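Local coordinates for protein endo-1,4-beta-xylanase (Uncultured bacterium, PDB 7AX7) that removes acetyl groups from acetylated xylan with the help of a cobalt ion, as the CE4 domain of a multidomain xylanase, at residues Ile6-Asp11 with Pro166-Gly171; Ser183-Lys188 with Ser201-Gln206. All blocks are in the same frame, centred on the assembly; numbering follows the deposited sequence.

Interaction 1: Ile6-Asp11 with Pro166-Gly171; sequences IALTFD and PQIIEG
Leu8 meets Ile168 and Ile169 with its two methyl groups. The contact is apolar, and no hydrogen bond crosses it. Leu8 comes from strand 4-11, the isoleucines from helix 159-174. From the strand, CB of Leu8 is directed at the helix but meets neither isoleucine itself. CG sits beside the backbone N, anti to the carbonyl carbon (chi1 -78°). CG of Leu8 is still 5.2 Å from the nearest isoleucine atom, CG2 of Ile168, so the two methyls do the touching. CD1 of Leu8 runs on anti to CA (chi2 179°) and reaches CG1 of Ile169 at 4.1 Å. CD2 is the other branch of Leu8. It is 4.4 Å from CG2 of Ile168, a looser approach.

Strand and helix are parts of the polysaccharide deacetylase (NodB) fold, a distorted beta/alpha barrel. Helix 159-174 covers the outer side of the parallel sheet here. Phe179 of the neighbouring strand 177-179 touches both Leu8 and Ile169, and Leu152 of strand 148-153 also touches Leu8.

On the helix, Ile168 points its CB at the strand. The CB of Ile169 leaves across the line of approach instead, and CG1 brings the side chain back toward Leu8. The side chains of Leu8 and Ile169 cross obliquely. Ile169 also touches Ile24 and Tyr28 of helix 16-28. The backbones stay well apart, with 9.2 Å between CA of Leu8 and CA of Ile169.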
ATOM      1  N   ILE A   6     -11.752  -3.349   5.371  1.00  9.58           N
ATOM      2  CA  ILE A   6     -11.166  -2.400   4.428  1.00  7.86           C
ATOM      3  C   ILE A   6      -9.659  -2.378   4.639  1.00  9.58           C
ATOM      4  O   ILE A   6      -9.176  -2.391   5.779  1.00  7.77           O
ATOM      5  CB  ILE A   6     -11.744  -0.977   4.577  1.00 15.45           C
ATOM      6  CG1 ILE A   6     -13.209  -0.945   4.167  1.00 19.23           C
ATOM      7  CG2 ILE A   6     -11.016  -0.022   3.652  1.00 12.86           C
ATOM      8  CD1 ILE A   6     -13.398  -0.915   2.662  1.00 15.00           C
ATOM      9  N   ALA A   7      -8.916  -2.341   3.543  1.00  9.70           N
ATOM     10  CA  ALA A   7      -7.456  -2.315   3.589  1.00  7.74           C
ATOM     11  C   ALA A   7      -7.015  -0.980   3.004  1.00 11.24           C
ATOM     12  O   ALA A   7      -6.954  -0.830   1.776  1.00  9.16           O
ATOM     13  CB  ALA A   7      -6.857  -3.499   2.832  1.00  5.93           C
ATOM     14  N   LEU A   8      -6.748  -0.010   3.886  1.00  7.36           N
ATOM     15  CA  LEU A   8      -6.150   1.251   3.469  1.00 10.37           C
ATOM     16  C   LEU A   8      -4.677   1.031   3.160  1.00  9.31           C
ATOM     17  O   LEU A   8      -3.959   0.420   3.955  1.00  7.71           O
ATOM     18  CB  LEU A   8      -6.305   2.307   4.565  1.00  7.95           C
ATOM     19  CG  LEU A   8      -7.650   3.008   4.753  1.00 18.08           C
ATOM     20  CD1 LEU A   8      -7.562   3.996   5.920  1.00 15.04           C
ATOM     21  CD2 LEU A   8      -8.077   3.727   3.484  1.00 16.78           C
ATOM     22  N   THR A   9      -4.219   1.519   2.005  1.00  7.84           N
ATOM     23  CA  THR A   9      -2.854   1.249   1.570  1.00  9.65           C
ATOM     24  C   THR A   9      -2.240   2.514   0.981  1.00 10.47           C
ATOM     25  O   THR A   9      -2.933   3.354   0.399  1.00  9.30           O
ATOM     26  CB  THR A   9      -2.778   0.090   0.539  1.00  8.35           C
ATOM     27  OG1 THR A   9      -3.351   0.502  -0.709  1.00 10.92           O
ATOM     28  CG2 THR A   9      -3.523  -1.136   1.046  1.00  5.84           C
ATOM     29  N   PHE A  10      -0.921   2.630   1.126  1.00  9.69           N
ATOM     30  CA  PHE A  10      -0.196   3.841   0.766  1.00  9.67           C
ATOM     31  C   PHE A  10       1.018   3.487  -0.082  1.00  8.47           C
ATOM     32  O   PHE A  10       1.831   2.642   0.316  1.00  8.43           O
ATOM     33  CB  PHE A  10       0.236   4.606   2.025  1.00  7.59           C
ATOM     34  CG  PHE A  10      -0.910   5.152   2.831  1.00  9.51           C
ATOM     35  CD1 PHE A  10      -1.421   6.419   2.568  1.00  8.34           C
ATOM     36  CD2 PHE A  10      -1.474   4.403   3.858  1.00  8.37           C
ATOM     37  CE1 PHE A  10      -2.470   6.936   3.308  1.00 10.52           C
ATOM     38  CE2 PHE A  10      -2.534   4.914   4.613  1.00 11.19           C
ATOM     39  CZ  PHE A  10      -3.032   6.182   4.336  1.00  9.40           C
ATOM     40  N   ASP A  11       1.145   4.151  -1.232  1.00  8.21           N
ATOM     41  CA  ASP A  11       2.250   3.986  -2.174  1.00  8.70           C
ATOM     42  C   ASP A  11       3.249   5.138  -2.088  1.00  7.87           C
ATOM     43  O   ASP A  11       2.870   6.294  -1.871  1.00  8.10           O
ATOM     44  CB  ASP A  11       1.739   3.934  -3.619  1.00  7.51           C
ATOM     45  CG  ASP A  11       1.221   2.577  -4.024  1.00 14.88           C
ATOM     46  OD1 ASP A  11       1.265   1.633  -3.199  1.00 12.66           O
ATOM     47  OD2 ASP A  11       0.779   2.463  -5.194  1.00 11.41           O
ATOM     48  N   PRO A 166      -8.378  11.941   8.052  1.00  8.41           N
ATOM     49  CA  PRO A 166      -9.267  11.822   9.221  1.00 10.40           C
ATOM     50  C   PRO A 166     -10.727  11.613   8.856  1.00 10.95           C
ATOM     51  O   PRO A 166     -11.378  10.754   9.463  1.00  8.93           O
ATOM     52  CB  PRO A 166      -9.024  13.138   9.975  1.00 10.00           C
ATOM     53  CG  PRO A 166      -7.571  13.430   9.672  1.00  8.49           C
ATOM     54  CD  PRO A 166      -7.471  13.096   8.186  1.00  9.19           C
ATOM     55  N   GLN A 167     -11.259  12.358   7.877  1.00  9.59           N
ATOM     56  CA  GLN A 167     -12.641  12.134   7.448  1.00 12.00           C
ATOM     57  C   GLN A 167     -12.826  10.731   6.890  1.00  7.44           C
ATOM     58  O   GLN A 167     -13.881  10.114   7.078  1.00  7.81           O
ATOM     59  CB  GLN A 167     -13.061  13.155   6.387  1.00 14.61           C
ATOM     60  CG  GLN A 167     -13.298  14.581   6.879  1.00 25.35           C
ATOM     61  CD  GLN A 167     -13.502  15.576   5.721  1.00 25.07           C
ATOM     62  OE1 GLN A 167     -12.592  16.334   5.373  1.00 19.15           O
ATOM     63  NE2 GLN A 167     -14.695  15.570   5.132  1.00 22.70           N
ATOM     64  N   ILE A 168     -11.836  10.234   6.150  1.00  6.94           N
ATOM     65  CA  ILE A 168     -11.950   8.903   5.564  1.00  9.51           C
ATOM     66  C   ILE A 168     -12.088   7.850   6.658  1.00  7.10           C
ATOM     67  O   ILE A 168     -12.985   7.002   6.612  1.00  7.97           O
ATOM     68  CB  ILE A 168     -10.752   8.605   4.640  1.00 10.24           C
ATOM     69  CG1 ILE A 168     -10.778   9.524   3.409  1.00  8.87           C
ATOM     70  CG2 ILE A 168     -10.769   7.107   4.209  1.00  7.31           C
ATOM     71  CD1 ILE A 168      -9.481   9.496   2.578  1.00  6.80           C
ATOM     72  N   ILE A 169     -11.208   7.891   7.663  1.00  7.29           N
ATOM     73  CA  ILE A 169     -11.247   6.885   8.725  1.00  7.06           C
ATOM     74  C   ILE A 169     -12.543   7.005   9.515  1.00 10.69           C
ATOM     75  O   ILE A 169     -13.272   6.021   9.714  1.00  7.31           O
ATOM     76  CB  ILE A 169     -10.019   7.017   9.645  1.00  8.44           C
ATOM     77  CG1 ILE A 169      -8.742   6.629   8.895  1.00  8.73           C
ATOM     78  CG2 ILE A 169     -10.197   6.174  10.927  1.00  6.53           C
ATOM     79  CD1 ILE A 169      -7.494   6.997   9.628  1.00  9.87           C
ATOM     80  N   GLU A 170     -12.845   8.216   9.983  1.00 10.16           N
ATOM     81  CA  GLU A 170     -14.062   8.443  10.749  1.00 10.32           C
ATOM     82  C   GLU A 170     -15.287   7.980   9.976  1.00 11.85           C
ATOM     83  O   GLU A 170     -16.206   7.386  10.556  1.00 12.15           O
ATOM     84  CB  GLU A 170     -14.184   9.927  11.098  1.00 10.08           C
ATOM     85  CG  GLU A 170     -15.353  10.260  12.010  1.00 11.99           C
ATOM     86  CD  GLU A 170     -15.728  11.723  11.950  1.00 11.54           C
ATOM     87  OE1 GLU A 170     -14.953  12.555  12.460  1.00 10.53           O
ATOM     88  OE2 GLU A 170     -16.792  12.038  11.377  1.00 13.17           O
ATOM     89  N   GLY A 171     -15.315   8.245   8.664  1.00 13.00           N
ATOM     90  CA  GLY A 171     -16.490   7.914   7.872  1.00 11.44           C
ATOM     91  C   GLY A 171     -16.647   6.423   7.646  1.00 11.75           C
ATOM     92  O   GLY A 171     -17.764   5.897   7.649  1.00  8.70           O
TER

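Interaction 2: Ser183-Lys188 with Ser201-Gln206; sequences SELFEK and SNANGQ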
ATOM      1  N   SER A 183      -2.183  -8.357   4.475  1.00  6.32           N
ATOM      2  CA  SER A 183      -2.029  -9.704   5.025  1.00  6.75           C
ATOM      3  C   SER A 183      -3.235 -10.083   5.877  1.00  8.76           C
ATOM      4  O   SER A 183      -3.800 -11.170   5.725  1.00  9.95           O
ATOM      5  CB  SER A 183      -0.740  -9.810   5.853  1.00  9.59           C
ATOM      6  OG  SER A 183       0.403  -9.994   5.036  1.00  8.15           O
ATOM      7  N   GLU A 184      -3.647  -9.194   6.785  1.00  8.47           N
ATOM      8  CA  GLU A 184      -4.807  -9.492   7.624  1.00  9.31           C
ATOM      9  C   GLU A 184      -6.070  -9.657   6.787  1.00  9.61           C
ATOM     10  O   GLU A 184      -6.921 -10.494   7.098  1.00  9.47           O
ATOM     11  CB  GLU A 184      -4.994  -8.393   8.668  1.00  8.52           C
ATOM     12  CG  GLU A 184      -3.985  -8.438   9.788  1.00 12.16           C
ATOM     13  CD  GLU A 184      -4.010  -7.174  10.624  1.00 14.88           C
ATOM     14  OE1 GLU A 184      -4.666  -6.193  10.205  1.00 10.52           O
ATOM     15  OE2 GLU A 184      -3.375  -7.165  11.696  1.00 13.29           O
ATOM     16  N   LEU A 185      -6.207  -8.872   5.716  1.00  7.54           N
ATOM     17  CA  LEU A 185      -7.378  -8.994   4.853  1.00  7.61           C
ATOM     18  C   LEU A 185      -7.524 -10.415   4.315  1.00 10.67           C
ATOM     19  O   LEU A 185      -8.596 -11.029   4.419  1.00  8.82           O
ATOM     20  CB  LEU A 185      -7.288  -7.991   3.704  1.00  6.90           C
ATOM     21  CG  LEU A 185      -8.318  -8.157   2.585  1.00  9.37           C
ATOM     22  CD1 LEU A 185      -9.756  -7.978   3.108  1.00 11.20           C
ATOM     23  CD2 LEU A 185      -8.010  -7.200   1.448  1.00  9.08           C
ATOM     24  N   PHE A 186      -6.457 -10.955   3.722  1.00  9.01           N
ATOM     25  CA  PHE A 186      -6.554 -12.300   3.165  1.00 10.31           C
ATOM     26  C   PHE A 186      -6.676 -13.348   4.267  1.00 10.43           C
ATOM     27  O   PHE A 186      -7.480 -14.278   4.153  1.00 10.85           O
ATOM     28  CB  PHE A 186      -5.362 -12.580   2.254  1.00  9.67           C
ATOM     29  CG  PHE A 186      -5.468 -11.903   0.912  1.00 12.14           C
ATOM     30  CD1 PHE A 186      -6.213 -12.471  -0.104  1.00  9.46           C
ATOM     31  CD2 PHE A 186      -4.849 -10.683   0.681  1.00  8.68           C
ATOM     32  CE1 PHE A 186      -6.326 -11.846  -1.338  1.00  9.87           C
ATOM     33  CE2 PHE A 186      -4.951 -10.056  -0.550  1.00  9.88           C
ATOM     34  CZ  PHE A 186      -5.691 -10.637  -1.561  1.00  9.20           C
ATOM     35  N   GLU A 187      -5.902 -13.205   5.344  1.00  9.06           N
ATOM     36  CA  GLU A 187      -5.996 -14.152   6.452  1.00 11.61           C
ATOM     37  C   GLU A 187      -7.432 -14.256   6.966  1.00 13.12           C
ATOM     38  O   GLU A 187      -7.968 -15.358   7.137  1.00 11.62           O
ATOM     39  CB  GLU A 187      -5.042 -13.732   7.573  1.00 10.75           C
ATOM     40  CG  GLU A 187      -4.738 -14.820   8.616  1.00 17.89           C
ATOM     41  CD  GLU A 187      -5.898 -15.077   9.571  1.00 26.39           C
ATOM     42  OE1 GLU A 187      -6.132 -16.259   9.914  1.00 33.18           O
ATOM     43  OE2 GLU A 187      -6.575 -14.100   9.977  1.00 24.56           O
ATOM     44  N   LYS A 188      -8.076 -13.108   7.210  1.00 10.20           N
ATOM     45  CA  LYS A 188      -9.380 -13.131   7.869  1.00 13.24           C
ATOM     46  C   LYS A 188     -10.487 -13.593   6.925  1.00 15.39           C
ATOM     47  O   LYS A 188     -11.484 -14.165   7.378  1.00 10.11           O
ATOM     48  CB  LYS A 188      -9.696 -11.753   8.463  1.00 13.43           C
ATOM     49  CG  LYS A 188      -8.826 -11.385   9.668  1.00 12.86           C
ATOM     50  CD  LYS A 188      -9.108  -9.952  10.149  1.00 21.62           C
ATOM     51  CE  LYS A 188      -8.192  -9.521  11.308  1.00 26.80           C
ATOM     52  NZ  LYS A 188      -8.493 -10.195  12.609  1.00 19.13           N
ATOM     53  N   SER A 201      -7.742  -6.611  -6.224  1.00  5.93           N
ATOM     54  CA  SER A 201      -8.284  -5.395  -5.634  1.00 10.93           C
ATOM     55  C   SER A 201      -9.235  -5.661  -4.477  1.00 10.43           C
ATOM     56  O   SER A 201      -9.550  -4.729  -3.727  1.00 10.30           O
ATOM     57  CB  SER A 201      -9.012  -4.555  -6.697  1.00  6.55           C
ATOM     58  OG  SER A 201      -8.101  -4.144  -7.697  1.00 10.13           O
ATOM     59  N   ASN A 202      -9.697  -6.897  -4.317  1.00  9.80           N
ATOM     60  CA  ASN A 202     -10.626  -7.286  -3.268  1.00 10.61           C
ATOM     61  C   ASN A 202     -10.326  -8.736  -2.930  1.00 12.18           C
ATOM     62  O   ASN A 202     -10.036  -9.535  -3.823  1.00 13.51           O
ATOM     63  CB  ASN A 202     -12.087  -7.115  -3.716  1.00 12.79           C
ATOM     64  CG  ASN A 202     -13.083  -7.286  -2.577  1.00 14.68           C
ATOM     65  OD1 ASN A 202     -13.245  -8.384  -2.041  1.00 12.34           O
ATOM     66  ND2 ASN A 202     -13.773  -6.204  -2.219  1.00 13.46           N
ATOM     67  N   ALA A 203     -10.373  -9.071  -1.642  1.00 12.33           N
ATOM     68  CA  ALA A 203     -10.110 -10.452  -1.260  1.00 13.16           C
ATOM     69  C   ALA A 203     -10.977 -11.460  -2.019  1.00 16.05           C
ATOM     70  O   ALA A 203     -10.621 -12.642  -2.074  1.00 13.03           O
ATOM     71  CB  ALA A 203     -10.295 -10.614   0.246  1.00 15.15           C
ATOM     72  N   ASN A 204     -12.099 -11.031  -2.613  1.00 18.39           N
ATOM     73  CA  ASN A 204     -12.919 -11.951  -3.402  1.00 22.78           C
ATOM     74  C   ASN A 204     -12.385 -12.179  -4.817  1.00 22.33           C
ATOM     75  O   ASN A 204     -12.910 -13.046  -5.526  1.00 23.96           O
ATOM     76  CB  ASN A 204     -14.376 -11.468  -3.467  1.00 17.52           C
ATOM     77  CG  ASN A 204     -14.561 -10.241  -4.348  1.00 25.55           C
ATOM     78  OD1 ASN A 204     -13.670  -9.852  -5.109  1.00 20.65           O
ATOM     79  ND2 ASN A 204     -15.739  -9.632  -4.256  1.00 27.50           N
ATOM     80  N   GLY A 205     -11.368 -11.431  -5.244  1.00 20.30           N
ATOM     81  CA  GLY A 205     -10.674 -11.707  -6.492  1.00 25.23           C
ATOM     82  C   GLY A 205     -11.458 -11.473  -7.766  1.00 33.75           C
ATOM     83  O   GLY A 205     -11.019 -11.915  -8.835  1.00 25.77           O
ATOM     84  N   GLN A 206     -12.594 -10.785  -7.703  1.00 29.63           N
ATOM     85  CA  GLN A 206     -13.418 -10.599  -8.893  1.00 34.40           C
ATOM     86  C   GLN A 206     -13.018  -9.373  -9.711  1.00 31.67           C
ATOM     87  O   GLN A 206     -13.296  -8.238  -9.336  1.00 41.22           O
ATOM     88  CB  GLN A 206     -14.889 -10.517  -8.495  1.00 29.24           C
ATOM     89  CG  GLN A 206     -15.436 -11.867  -8.059  1.00 32.70           C
ATOM     90  CD  GLN A 206     -16.837 -11.781  -7.511  1.00 41.12           C
ATOM     91  OE1 GLN A 206     -17.597 -10.876  -7.858  1.00 47.70           O
ATOM     92  NE2 GLN A 206     -17.188 -12.724  -6.639  1.00 38.21           N
TER
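The ring of Phe186 meets Ala203 obliquely, with CE1 of Phe186 4.0 Å from CA of Ala203. The same ring forms a T-shaped (edge-to-face) stack with Trp200, and Val191 and Pro193 also touch it. Ala203 belongs to a type I beta turn, Asn202 to Gly205, that packs on helix 182-189 of the NodB-type deacetylase fold. The turn follows the short strand 199-200.

The methyl of Ala203 points at the helix. CG and CD1 of Leu185 both lie 3.9 Å from CB of Ala203, so this methyl rests against the branch point as well as one arm. With CG anti to the backbone N (chi1 170°), the branched end of Leu185 extends to the methyl of Ala203. Leu185 also packs on Leu5 and Ile149, and so lies between the turn and the sheet.

Hydrogen bonds within 202-206 hold the backbone. Gly205 N donates to Asn202 O at 2.7 Å and closes the turn. The Asn202 side chain makes an Asx turn: Asn204 N donates to Asn202 OD1 at 2.9 Å, in the amide plane and on a lone pair. Asn202 ND2 hydrogen-bonds to Gln148 OE1 and Asp146 O, so both ends of this buried amide are held. A second Asx turn follows. There Gln206 N lies 3.0 Å from Asn204 OD1, and the donor stands 43° above the plane of that amide.

In the fold
The centres of interactions 1 and 2 are about 16 Å apart. Interaction 1 comes first and closes before interaction 2 opens. Strand 4-11 connects them: Leu8 serves interaction 1, and the preceding residue, Ala7, puts its CB 4.1 Å from CD2 of Leu185 in interaction 2. Adjacent residues of one strand thus pack on two different helices, 159-174 and 182-189. The second helix and the turn at 201-206 lie near the start of the strand. Its other end leads through Asp11 to Asp12, which binds cobalt with His62 and His66. None of the touching residues of either contact is a cobalt ligand.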